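Local coordinates for probable secreted solute-binding lipoprotein (Streptomyces coelicolor, PDB 3I3V) that probably serves as the secreted solute-binding component of a membrane transport system, capturing its solute outside the cell for uptake, at residues L178-Q183 with S352-P357; T184-D189 with R203-G208; R318-S323 with A333-F338. All blocks are in the same frame, centred on the assembly; numbering follows the deposited sequence.

Contacts 1 and 2 are neighbours, their centres about 9 Å apart, and they join at the end of helix 172-182, whose last turn enters contact 1 and whose exit begins contact 2. They touch where I182 CG2 packs on A205 CA and L355 CD1 on Q188 O. Contact 3 lies on the other side of the chain's centre, its own centre about 26 Å from that of contact 1 and about 34 Å from that of contact 2, and the nearest atoms of contacts 1 and 3 are still about 15 Å apart. Along the sequence, contacts 2 and 3 both fall inside the long loop that contact 1 closes between residues 178-183 and 352-357.

Contact 1: residues L178-Q183 with S352-P357; sequences LAQIIQ and SQVLLP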
ATOM      1  N   LEU C 178      -4.805 -18.334 -66.577  1.00 30.24           N
ATOM      2  CA  LEU C 178      -5.975 -19.102 -67.017  1.00 31.40           C
ATOM      3  C   LEU C 178      -6.671 -19.698 -65.802  1.00 31.08           C
ATOM      4  O   LEU C 178      -7.898 -19.688 -65.699  1.00 32.13           O
ATOM      5  CB  LEU C 178      -5.554 -20.255 -67.943  1.00 31.30           C
ATOM      6  CG  LEU C 178      -6.560 -20.910 -68.912  1.00 35.11           C
ATOM      7  CD1 LEU C 178      -6.342 -22.404 -68.868  1.00 33.62           C
ATOM      8  CD2 LEU C 178      -8.013 -20.575 -68.576  1.00 32.96           C
ATOM      9  N   ALA C 179      -5.874 -20.226 -64.882  1.00 29.90           N
ATOM     10  CA  ALA C 179      -6.400 -20.836 -63.668  1.00 30.13           C
ATOM     11  C   ALA C 179      -7.042 -19.789 -62.771  1.00 29.84           C
ATOM     12  O   ALA C 179      -8.006 -20.074 -62.069  1.00 32.97           O
ATOM     13  CB  ALA C 179      -5.280 -21.569 -62.916  1.00 27.03           C
ATOM     14  N   GLN C 180      -6.509 -18.573 -62.788  1.00 30.36           N
ATOM     15  CA  GLN C 180      -7.071 -17.502 -61.973  1.00 28.50           C
ATOM     16  C   GLN C 180      -8.424 -17.061 -62.543  1.00 29.77           C
ATOM     17  O   GLN C 180      -9.399 -16.875 -61.807  1.00 27.45           O
ATOM     18  CB  GLN C 180      -6.101 -16.313 -61.921  1.00 29.02           C
ATOM     19  CG  GLN C 180      -6.786 -14.985 -61.639  1.00 26.04           C
ATOM     20  CD  GLN C 180      -5.819 -13.873 -61.311  1.00 26.59           C
ATOM     21  OE1 GLN C 180      -4.610 -13.980 -61.549  1.00 25.84           O
ATOM     22  NE2 GLN C 180      -6.353 -12.782 -60.773  1.00 23.50           N
ATOM     23  N   ILE C 181      -8.478 -16.895 -63.863  1.00 31.41           N
ATOM     24  CA  ILE C 181      -9.712 -16.482 -64.520  1.00 31.51           C
ATOM     25  C   ILE C 181     -10.764 -17.578 -64.322  1.00 33.60           C
ATOM     26  O   ILE C 181     -11.906 -17.286 -63.963  1.00 34.37           O
ATOM     27  CB  ILE C 181      -9.469 -16.196 -66.033  1.00 29.32           C
ATOM     28  CG1 ILE C 181      -8.414 -15.079 -66.172  1.00 29.83           C
ATOM     29  CG2 ILE C 181     -10.767 -15.754 -66.711  1.00 28.68           C
ATOM     30  CD1 ILE C 181      -7.921 -14.810 -67.583  1.00 22.73           C
ATOM     31  N   ILE C 182     -10.388 -18.837 -64.530  1.00 32.94           N
ATOM     32  CA  ILE C 182     -11.345 -19.922 -64.329  1.00 33.71           C
ATOM     33  C   ILE C 182     -11.850 -19.862 -62.883  1.00 35.11           C
ATOM     34  O   ILE C 182     -12.981 -20.230 -62.591  1.00 36.46           O
ATOM     35  CB  ILE C 182     -10.703 -21.322 -64.603  1.00 33.61           C
ATOM     36  CG1 ILE C 182     -10.530 -21.532 -66.110  1.00 31.65           C
ATOM     37  CG2 ILE C 182     -11.562 -22.442 -63.982  1.00 34.44           C
ATOM     38  CD1 ILE C 182      -9.866 -22.843 -66.467  1.00 33.59           C
ATOM     39  N   GLN C 183     -11.013 -19.376 -61.979  1.00 36.13           N
ATOM     40  CA  GLN C 183     -11.407 -19.290 -60.577  1.00 35.85           C
ATOM     41  C   GLN C 183     -12.369 -18.153 -60.289  1.00 36.70           C
ATOM     42  O   GLN C 183     -12.659 -17.863 -59.130  1.00 36.39           O
ATOM     43  CB  GLN C 183     -10.177 -19.158 -59.674  1.00 33.13           C
ATOM     44  CG  GLN C 183      -9.496 -20.484 -59.370  1.00 32.88           C
ATOM     45  CD  GLN C 183      -8.216 -20.301 -58.582  1.00 30.86           C
ATOM     46  OE1 GLN C 183      -7.139 -20.151 -59.157  1.00 30.49           O
ATOM     47  NE2 GLN C 183      -8.330 -20.296 -57.256  1.00 29.37           N
ATOM     48  N   SER C 352     -10.212  -9.591 -54.334  1.00 49.64           N
ATOM     49  CA  SER C 352     -10.407 -10.916 -53.744  1.00 48.56           C
ATOM     50  C   SER C 352      -9.291 -11.911 -54.051  1.00 47.97           C
ATOM     51  O   SER C 352      -8.790 -11.979 -55.172  1.00 47.07           O
ATOM     52  CB  SER C 352     -11.742 -11.505 -54.204  1.00 48.52           C
ATOM     53  OG  SER C 352     -12.825 -10.700 -53.771  1.00 49.21           O
ATOM     54  N   GLN C 353      -8.920 -12.692 -53.040  1.00 46.71           N
ATOM     55  CA  GLN C 353      -7.862 -13.690 -53.172  1.00 44.75           C
ATOM     56  C   GLN C 353      -8.319 -14.955 -53.861  1.00 42.86           C
ATOM     57  O   GLN C 353      -9.380 -15.489 -53.536  1.00 43.38           O
ATOM     58  CB  GLN C 353      -7.346 -14.138 -51.802  1.00 46.33           C
ATOM     59  CG  GLN C 353      -6.618 -13.133 -50.957  1.00 46.40           C
ATOM     60  CD  GLN C 353      -6.148 -13.759 -49.656  1.00 47.41           C
ATOM     61  OE1 GLN C 353      -5.438 -14.770 -49.660  1.00 48.59           O
ATOM     62  NE2 GLN C 353      -6.542 -13.165 -48.535  1.00 47.73           N
ATOM     63  N   VAL C 354      -7.516 -15.439 -54.803  1.00 39.58           N
ATOM     64  CA  VAL C 354      -7.800 -16.710 -55.453  1.00 38.59           C
ATOM     65  C   VAL C 354      -6.553 -17.555 -55.225  1.00 37.76           C
ATOM     66  O   VAL C 354      -5.518 -17.048 -54.794  1.00 35.39           O
ATOM     67  CB  VAL C 354      -8.114 -16.579 -56.956  1.00 38.49           C
ATOM     68  CG1 VAL C 354      -9.406 -15.803 -57.128  1.00 37.94           C
ATOM     69  CG2 VAL C 354      -6.963 -15.914 -57.691  1.00 39.34           C
ATOM     70  N   LEU C 355      -6.631 -18.839 -55.519  1.00 36.75           N
ATOM     71  CA  LEU C 355      -5.498 -19.690 -55.237  1.00 37.61           C
ATOM     72  C   LEU C 355      -4.447 -19.944 -56.318  1.00 37.91           C
ATOM     73  O   LEU C 355      -4.703 -19.803 -57.520  1.00 36.46           O
ATOM     74  CB  LEU C 355      -6.046 -21.003 -54.659  1.00 39.40           C
ATOM     75  CG  LEU C 355      -5.681 -22.405 -55.116  1.00 41.65           C
ATOM     76  CD1 LEU C 355      -6.408 -23.393 -54.221  1.00 42.53           C
ATOM     77  CD2 LEU C 355      -6.094 -22.619 -56.563  1.00 42.95           C
ATOM     78  N   LEU C 356      -3.240 -20.267 -55.851  1.00 36.66           N
ATOM     79  CA  LEU C 356      -2.113 -20.604 -56.712  1.00 35.79           C
ATOM     80  C   LEU C 356      -2.135 -22.136 -56.774  1.00 36.30           C
ATOM     81  O   LEU C 356      -1.843 -22.806 -55.791  1.00 37.35           O
ATOM     82  CB  LEU C 356      -0.794 -20.133 -56.100  1.00 33.32           C
ATOM     83  CG  LEU C 356       0.426 -20.622 -56.901  1.00 34.07           C
ATOM     84  CD1 LEU C 356       0.354 -20.047 -58.296  1.00 30.20           C
ATOM     85  CD2 LEU C 356       1.729 -20.218 -56.225  1.00 33.32           C
ATOM     86  N   PRO C 357      -2.471 -22.705 -57.939  1.00 36.08           N
ATOM     87  CA  PRO C 357      -2.554 -24.158 -58.149  1.00 36.21           C
ATOM     88  C   PRO C 357      -1.324 -25.020 -57.846  1.00 35.87           C
ATOM     89  O   PRO C 357      -1.461 -26.167 -57.431  1.00 36.07           O
ATOM     90  CB  PRO C 357      -2.971 -24.268 -59.616  1.00 35.31           C
ATOM     91  CG  PRO C 357      -3.676 -22.959 -59.881  1.00 36.32           C
ATOM     92  CD  PRO C 357      -2.774 -21.988 -59.185  1.00 34.37           C
TER
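The side chains of Q183 and L355 cross at about a right angle. The long Q183 chain, with CG beside its backbone N and anti to the carbonyl carbon (chi1 -82°), reaches across from the helix end and sets its amide group against the L355 backbone and the CD2 branch of that leucine. A flexible chain with a polar end suits this place, because a residue just leaving the helix must here meet both peptide groups and hydrocarbon. The same side-chain end also packs against V354 CB.

V354 meets Q180 in a second perpendicular crossing, this one wholly aliphatic, with V354 CG2 4.1 Å from Q180 CG. Q180 offers CG to the valine, while its NE2 is hydrogen-bonded to T280 OG1. At the far end, A179 CB meets the P357 ring at CG, 3.7 Å away; the small alanine lets the rigid ring come close to the helix.

All six touching residues are buried. Strand 352-354 pairs in parallel with strand 280-284 of the mixed sheet, while helix 188-197 packs on A179, Q183 and L355, and helix 203-217 takes the I181 and I182 side of helix 172-182.

Contact 2: residues T184-D189 with R203-G208; sequences TFLSQD and RGARLG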
ATOM      1  N   THR C 184     -12.859 -17.501 -61.334  1.00 36.55           N
ATOM      2  CA  THR C 184     -13.811 -16.422 -61.131  1.00 38.44           C
ATOM      3  C   THR C 184     -15.066 -17.025 -60.496  1.00 40.05           C
ATOM      4  O   THR C 184     -15.774 -16.359 -59.743  1.00 39.38           O
ATOM      5  CB  THR C 184     -14.195 -15.755 -62.469  1.00 38.77           C
ATOM      6  OG1 THR C 184     -13.022 -15.197 -63.082  1.00 38.86           O
ATOM      7  CG2 THR C 184     -15.226 -14.641 -62.236  1.00 38.78           C
ATOM      8  N   PHE C 185     -15.314 -18.301 -60.797  1.00 40.94           N
ATOM      9  CA  PHE C 185     -16.480 -19.028 -60.297  1.00 42.46           C
ATOM     10  C   PHE C 185     -16.123 -20.224 -59.414  1.00 43.20           C
ATOM     11  O   PHE C 185     -16.821 -21.235 -59.420  1.00 44.93           O
ATOM     12  CB  PHE C 185     -17.317 -19.527 -61.476  1.00 41.79           C
ATOM     13  CG  PHE C 185     -17.823 -18.429 -62.376  1.00 44.11           C
ATOM     14  CD1 PHE C 185     -18.897 -17.627 -61.991  1.00 44.25           C
ATOM     15  CD2 PHE C 185     -17.233 -18.204 -63.615  1.00 43.14           C
ATOM     16  CE1 PHE C 185     -19.375 -16.619 -62.832  1.00 44.31           C
ATOM     17  CE2 PHE C 185     -17.701 -17.201 -64.459  1.00 42.43           C
ATOM     18  CZ  PHE C 185     -18.775 -16.408 -64.068  1.00 42.57           C
ATOM     19  N   LEU C 186     -15.045 -20.111 -58.650  1.00 43.38           N
ATOM     20  CA  LEU C 186     -14.618 -21.199 -57.780  1.00 42.92           C
ATOM     21  C   LEU C 186     -14.082 -20.670 -56.454  1.00 44.49           C
ATOM     22  O   LEU C 186     -13.229 -19.781 -56.432  1.00 43.74           O
ATOM     23  CB  LEU C 186     -13.527 -22.026 -58.474  1.00 41.90           C
ATOM     24  CG  LEU C 186     -13.921 -22.925 -59.651  1.00 39.79           C
ATOM     25  CD1 LEU C 186     -12.693 -23.367 -60.415  1.00 39.31           C
ATOM     26  CD2 LEU C 186     -14.668 -24.124 -59.130  1.00 37.88           C
ATOM     27  N   SER C 187     -14.590 -21.207 -55.346  1.00 44.67           N
ATOM     28  CA  SER C 187     -14.119 -20.782 -54.037  1.00 44.87           C
ATOM     29  C   SER C 187     -12.767 -21.446 -53.825  1.00 46.67           C
ATOM     30  O   SER C 187     -12.345 -22.276 -54.625  1.00 46.00           O
ATOM     31  CB  SER C 187     -15.081 -21.229 -52.943  1.00 44.52           C
ATOM     32  OG  SER C 187     -15.135 -22.642 -52.873  1.00 44.95           O
ATOM     33  N   GLN C 188     -12.093 -21.092 -52.741  1.00 49.15           N
ATOM     34  CA  GLN C 188     -10.787 -21.666 -52.453  1.00 51.39           C
ATOM     35  C   GLN C 188     -10.827 -23.199 -52.443  1.00 52.19           C
ATOM     36  O   GLN C 188     -10.002 -23.859 -53.076  1.00 51.84           O
ATOM     37  CB  GLN C 188     -10.282 -21.154 -51.101  1.00 52.71           C
ATOM     38  CG  GLN C 188      -8.818 -20.753 -51.113  1.00 56.86           C
ATOM     39  CD  GLN C 188      -8.593 -19.404 -51.769  1.00 57.17           C
ATOM     40  OE1 GLN C 188      -9.254 -19.058 -52.749  1.00 58.56           O
ATOM     41  NE2 GLN C 188      -7.649 -18.637 -51.234  1.00 58.48           N
ATOM     42  N   ASP C 189     -11.791 -23.758 -51.719  1.00 53.02           N
ATOM     43  CA  ASP C 189     -11.942 -25.206 -51.612  1.00 52.88           C
ATOM     44  C   ASP C 189     -12.237 -25.880 -52.945  1.00 52.16           C
ATOM     45  O   ASP C 189     -11.705 -26.960 -53.228  1.00 53.21           O
ATOM     46  CB  ASP C 189     -13.046 -25.539 -50.609  1.00 55.82           C
ATOM     47  CG  ASP C 189     -12.563 -25.478 -49.171  1.00 59.08           C
ATOM     48  OD1 ASP C 189     -11.876 -24.498 -48.807  1.00 60.41           O
ATOM     49  OD2 ASP C 189     -12.872 -26.413 -48.401  1.00 62.42           O
ATOM     50  N   ARG C 203     -19.545 -27.343 -62.193  1.00 46.45           N
ATOM     51  CA  ARG C 203     -20.165 -26.127 -62.709  1.00 48.30           C
ATOM     52  C   ARG C 203     -19.314 -24.863 -62.637  1.00 46.86           C
ATOM     53  O   ARG C 203     -19.341 -24.047 -63.553  1.00 47.50           O
ATOM     54  CB  ARG C 203     -21.515 -25.900 -62.020  1.00 50.91           C
ATOM     55  CG  ARG C 203     -22.630 -26.851 -62.495  1.00 57.32           C
ATOM     56  CD  ARG C 203     -22.217 -28.333 -62.411  1.00 61.11           C
ATOM     57  NE  ARG C 203     -21.685 -28.675 -61.092  1.00 64.58           N
ATOM     58  CZ  ARG C 203     -21.170 -29.857 -60.762  1.00 65.45           C
ATOM     59  NH1 ARG C 203     -21.110 -30.839 -61.656  1.00 66.50           N
ATOM     60  NH2 ARG C 203     -20.709 -30.053 -59.533  1.00 66.12           N
ATOM     61  N   GLY C 204     -18.557 -24.708 -61.557  1.00 46.39           N
ATOM     62  CA  GLY C 204     -17.714 -23.536 -61.400  1.00 44.65           C
ATOM     63  C   GLY C 204     -16.619 -23.446 -62.448  1.00 45.16           C
ATOM     64  O   GLY C 204     -16.371 -22.372 -63.001  1.00 45.58           O
ATOM     65  N   ALA C 205     -15.954 -24.565 -62.719  1.00 44.16           N
ATOM     66  CA  ALA C 205     -14.892 -24.596 -63.720  1.00 43.94           C
ATOM     67  C   ALA C 205     -15.470 -24.434 -65.122  1.00 44.29           C
ATOM     68  O   ALA C 205     -14.832 -23.872 -66.008  1.00 42.53           O
ATOM     69  CB  ALA C 205     -14.126 -25.907 -63.630  1.00 43.49           C
ATOM     70  N   ARG C 206     -16.684 -24.938 -65.316  1.00 46.31           N
ATOM     71  CA  ARG C 206     -17.352 -24.861 -66.609  1.00 48.11           C
ATOM     72  C   ARG C 206     -17.663 -23.398 -66.904  1.00 46.23           C
ATOM     73  O   ARG C 206     -17.391 -22.897 -67.993  1.00 45.10           O
ATOM     74  CB  ARG C 206     -18.637 -25.699 -66.576  1.00 51.90           C
ATOM     75  CG  ARG C 206     -19.226 -26.049 -67.939  1.00 57.74           C
ATOM     76  CD  ARG C 206     -20.418 -25.167 -68.295  1.00 62.41           C
ATOM     77  NE  ARG C 206     -21.446 -25.928 -69.008  1.00 67.25           N
ATOM     78  CZ  ARG C 206     -22.625 -25.439 -69.389  1.00 69.73           C
ATOM     79  NH1 ARG C 206     -22.943 -24.174 -69.133  1.00 69.39           N
ATOM     80  NH2 ARG C 206     -23.495 -26.224 -70.019  1.00 69.81           N
ATOM     81  N   LEU C 207     -18.216 -22.715 -65.911  1.00 45.46           N
ATOM     82  CA  LEU C 207     -18.552 -21.305 -66.048  1.00 45.80           C
ATOM     83  C   LEU C 207     -17.287 -20.483 -66.310  1.00 44.63           C
ATOM     84  O   LEU C 207     -17.243 -19.674 -67.245  1.00 44.18           O
ATOM     85  CB  LEU C 207     -19.260 -20.812 -64.779  1.00 44.75           C
ATOM     86  CG  LEU C 207     -20.699 -21.331 -64.630  1.00 46.88           C
ATOM     87  CD1 LEU C 207     -21.282 -20.929 -63.277  1.00 45.69           C
ATOM     88  CD2 LEU C 207     -21.550 -20.772 -65.766  1.00 45.87           C
ATOM     89  N   GLY C 208     -16.262 -20.711 -65.490  1.00 42.74           N
ATOM     90  CA  GLY C 208     -15.001 -19.998 -65.628  1.00 39.59           C
ATOM     91  C   GLY C 208     -14.360 -20.184 -66.989  1.00 37.26           C
ATOM     92  O   GLY C 208     -13.773 -19.250 -67.542  1.00 34.63           O
TER
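F185 meets helix 203-217 through both its backbone and its ring, just after T184, whose CG2 lies 4.2 Å above the plane of that ring, over its centre. T184 is itself tied back, its OG1 hydrogen-bonded to I181 O. On the ring's opposite face sits L207 CB, 3.5 Å above the plane and displaced toward the rim, in a CH-pi contact 26° off the ring normal. A flat aromatic can take both groups, one on each face. With CG beside the backbone N (chi1 -60°), the ring swings alongside the helix, where CD2 comes within 3.5 Å of G208 CA, which lies at the ring edge in plane. G204 suits its place because the backbone is pressed close: F185 O is 3.2 Å from G204 CA, and a CB there would collide with both F185 O and L186 CD2.

Here, in an alpha/beta fold probably bilobed as in other members of the periplasmic-binding-protein clan, the link between helix 172-182 and helix 188-197 leans on the first turns of helix 203-217.

L186 follows, its isobutyl group reaching over the backbone between G204 and A205. CD2 lies 3.8 Å from A205 N, and CD1 is 4.3 Å from A205 CB; a branched apolar side chain spreads well over a glycine-alanine surface. S187 then takes the N-cap position of helix 188-197, its OG capping a backbone N and its own N hydrogen-bonded to E190 OE2.

Contact 3: residues R318-S323 with A333-F338; sequences RFVTES and AVSTGF
With V320 CG1 anti to the backbone N (chi1 174°) and S335 OG beside its own backbone N (chi1 -67°), methyl and hydroxyl meet at 3.6 Å where the loop 333-338 lies against the last turns of helix 313-323. The loop runs through an inverse gamma turn centred on S335 and a type I beta turn from S335 to F338, leading into helix 339-345.

S335 OG donates to V320 O at 2.7 Å, approaching from above the carbonyl plane, 39° out of it. Serine suits the place: a short hydroxyl can bind a helix carbonyl near the C-terminal end while the backbone N of the same residue is held by Q345 OE1. V320 packs beside it, its CG1 3.8 Å from A333 CB, a small methyl that lets the chain pass close.

F338 turns its ring edge to the helix end, with T321 O and E322 O near the ring plane and CZ 3.5 Å from E322 O, an orientation in which the weakly positive C-H rim faces carbonyl oxygens. Replacing F338 with an alanine is likely to leave the two carbonyls without the ring edge they face, and to open a gap beside S323. The ring's CE1 lies 3.3 Å from T321 O.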
ATOM      1  N   ARG C 318      12.506  -5.353 -42.795  1.00 34.09           N
ATOM      2  CA  ARG C 318      13.650  -5.218 -43.696  1.00 34.87           C
ATOM      3  C   ARG C 318      13.402  -6.037 -44.961  1.00 33.54           C
ATOM      4  O   ARG C 318      13.689  -5.582 -46.072  1.00 33.20           O
ATOM      5  CB  ARG C 318      14.951  -5.687 -43.029  1.00 38.27           C
ATOM      6  CG  ARG C 318      15.522  -4.718 -42.000  1.00 42.56           C
ATOM      7  CD  ARG C 318      16.960  -5.082 -41.625  1.00 49.22           C
ATOM      8  NE  ARG C 318      17.796  -3.899 -41.410  1.00 54.91           N
ATOM      9  CZ  ARG C 318      17.741  -3.106 -40.339  1.00 57.27           C
ATOM     10  NH1 ARG C 318      16.886  -3.359 -39.350  1.00 57.07           N
ATOM     11  NH2 ARG C 318      18.542  -2.048 -40.261  1.00 57.45           N
ATOM     12  N   PHE C 319      12.880  -7.252 -44.797  1.00 30.14           N
ATOM     13  CA  PHE C 319      12.595  -8.090 -45.953  1.00 29.23           C
ATOM     14  C   PHE C 319      11.623  -7.362 -46.862  1.00 27.43           C
ATOM     15  O   PHE C 319      11.790  -7.352 -48.078  1.00 27.12           O
ATOM     16  CB  PHE C 319      12.019  -9.443 -45.522  1.00 28.31           C
ATOM     17  CG  PHE C 319      13.072 -10.442 -45.156  1.00 28.60           C
ATOM     18  CD1 PHE C 319      13.832 -11.059 -46.152  1.00 25.15           C
ATOM     19  CD2 PHE C 319      13.366 -10.708 -43.819  1.00 26.43           C
ATOM     20  CE1 PHE C 319      14.867 -11.920 -45.822  1.00 25.00           C
ATOM     21  CE2 PHE C 319      14.402 -11.569 -43.477  1.00 26.01           C
ATOM     22  CZ  PHE C 319      15.158 -12.176 -44.477  1.00 25.40           C
ATOM     23  N   VAL C 320      10.625  -6.736 -46.254  1.00 27.14           N
ATOM     24  CA  VAL C 320       9.611  -5.977 -46.979  1.00 28.28           C
ATOM     25  C   VAL C 320      10.185  -4.718 -47.645  1.00 29.21           C
ATOM     26  O   VAL C 320      10.064  -4.533 -48.848  1.00 29.47           O
ATOM     27  CB  VAL C 320       8.490  -5.540 -46.022  1.00 26.88           C
ATOM     28  CG1 VAL C 320       7.511  -4.625 -46.742  1.00 29.04           C
ATOM     29  CG2 VAL C 320       7.774  -6.765 -45.472  1.00 26.97           C
ATOM     30  N   THR C 321      10.827  -3.880 -46.837  1.00 28.79           N
ATOM     31  CA  THR C 321      11.404  -2.612 -47.271  1.00 29.58           C
ATOM     32  C   THR C 321      12.654  -2.683 -48.135  1.00 29.48           C
ATOM     33  O   THR C 321      12.719  -2.050 -49.183  1.00 27.90           O
ATOM     34  CB  THR C 321      11.720  -1.724 -46.041  1.00 29.93           C
ATOM     35  OG1 THR C 321      10.490  -1.326 -45.414  1.00 32.33           O
ATOM     36  CG2 THR C 321      12.490  -0.487 -46.446  1.00 34.04           C
ATOM     37  N   GLU C 322      13.646  -3.444 -47.687  1.00 28.64           N
ATOM     38  CA  GLU C 322      14.906  -3.567 -48.407  1.00 30.88           C
ATOM     39  C   GLU C 322      14.913  -4.595 -49.541  1.00 31.43           C
ATOM     40  O   GLU C 322      15.641  -4.438 -50.523  1.00 30.93           O
ATOM     41  CB  GLU C 322      16.031  -3.886 -47.407  1.00 32.79           C
ATOM     42  CG  GLU C 322      16.051  -2.938 -46.210  1.00 36.75           C
ATOM     43  CD  GLU C 322      17.193  -3.211 -45.252  1.00 39.91           C
ATOM     44  OE1 GLU C 322      17.230  -2.582 -44.170  1.00 41.82           O
ATOM     45  OE2 GLU C 322      18.056  -4.049 -45.577  1.00 42.74           O
ATOM     46  N   SER C 323      14.102  -5.639 -49.423  1.00 32.58           N
ATOM     47  CA  SER C 323      14.064  -6.656 -50.462  1.00 33.92           C
ATOM     48  C   SER C 323      12.784  -6.638 -51.298  1.00 34.36           C
ATOM     49  O   SER C 323      12.739  -7.230 -52.375  1.00 34.43           O
ATOM     50  CB  SER C 323      14.247  -8.039 -49.841  1.00 35.29           C
ATOM     51  OG  SER C 323      14.449  -9.020 -50.844  1.00 37.87           O
ATOM     52  N   ALA C 333       4.818  -2.613 -42.447  1.00 35.39           N
ATOM     53  CA  ALA C 333       5.778  -2.182 -43.453  1.00 32.49           C
ATOM     54  C   ALA C 333       5.199  -2.352 -44.852  1.00 32.76           C
ATOM     55  O   ALA C 333       4.343  -3.209 -45.086  1.00 31.35           O
ATOM     56  CB  ALA C 333       7.066  -2.989 -43.328  1.00 31.14           C
ATOM     57  N   VAL C 334       5.690  -1.535 -45.775  1.00 30.86           N
ATOM     58  CA  VAL C 334       5.243  -1.568 -47.151  1.00 31.09           C
ATOM     59  C   VAL C 334       6.447  -1.413 -48.061  1.00 31.48           C
ATOM     60  O   VAL C 334       7.328  -0.599 -47.795  1.00 32.83           O
ATOM     61  CB  VAL C 334       4.259  -0.426 -47.437  1.00 32.96           C
ATOM     62  CG1 VAL C 334       3.897  -0.411 -48.922  1.00 32.53           C
ATOM     63  CG2 VAL C 334       3.008  -0.585 -46.570  1.00 28.19           C
ATOM     64  N   SER C 335       6.491  -2.199 -49.127  1.00 30.98           N
ATOM     65  CA  SER C 335       7.603  -2.129 -50.061  1.00 34.74           C
ATOM     66  C   SER C 335       7.556  -0.823 -50.861  1.00 36.17           C
ATOM     67  O   SER C 335       7.225  -0.805 -52.044  1.00 37.04           O
ATOM     68  CB  SER C 335       7.577  -3.337 -51.009  1.00 36.09           C
ATOM     69  OG  SER C 335       7.848  -4.540 -50.309  1.00 34.27           O
ATOM     70  N   THR C 336       7.891   0.267 -50.184  1.00 37.55           N
ATOM     71  CA  THR C 336       7.914   1.605 -50.763  1.00 37.61           C
ATOM     72  C   THR C 336       8.942   1.801 -51.883  1.00 37.16           C
ATOM     73  O   THR C 336       8.643   2.436 -52.893  1.00 38.59           O
ATOM     74  CB  THR C 336       8.178   2.640 -49.651  1.00 36.86           C
ATOM     75  OG1 THR C 336       6.950   2.927 -48.975  1.00 37.83           O
ATOM     76  CG2 THR C 336       8.761   3.913 -50.218  1.00 41.62           C
ATOM     77  N   GLY C 337      10.145   1.264 -51.696  1.00 36.90           N
ATOM     78  CA  GLY C 337      11.199   1.408 -52.690  1.00 35.71           C
ATOM     79  C   GLY C 337      10.969   0.640 -53.981  1.00 35.91           C
ATOM     80  O   GLY C 337      11.752   0.745 -54.929  1.00 37.03           O
ATOM     81  N   PHE C 338       9.913  -0.166 -53.999  1.00 35.21           N
ATOM     82  CA  PHE C 338       9.531  -0.935 -55.178  1.00 35.19           C
ATOM     83  C   PHE C 338       8.049  -0.609 -55.314  1.00 34.93           C
ATOM     84  O   PHE C 338       7.197  -1.427 -54.973  1.00 35.03           O
ATOM     85  CB  PHE C 338       9.713  -2.438 -54.936  1.00 37.19           C
ATOM     86  CG  PHE C 338      11.028  -2.798 -54.302  1.00 36.48           C
ATOM     87  CD1 PHE C 338      11.236  -2.599 -52.938  1.00 34.68           C
ATOM     88  CD2 PHE C 338      12.056  -3.343 -55.069  1.00 35.78           C
ATOM     89  CE1 PHE C 338      12.447  -2.938 -52.347  1.00 35.80           C
ATOM     90  CE2 PHE C 338      13.270  -3.687 -54.491  1.00 36.61           C
ATOM     91  CZ  PHE C 338      13.469  -3.486 -53.121  1.00 36.43           C
TER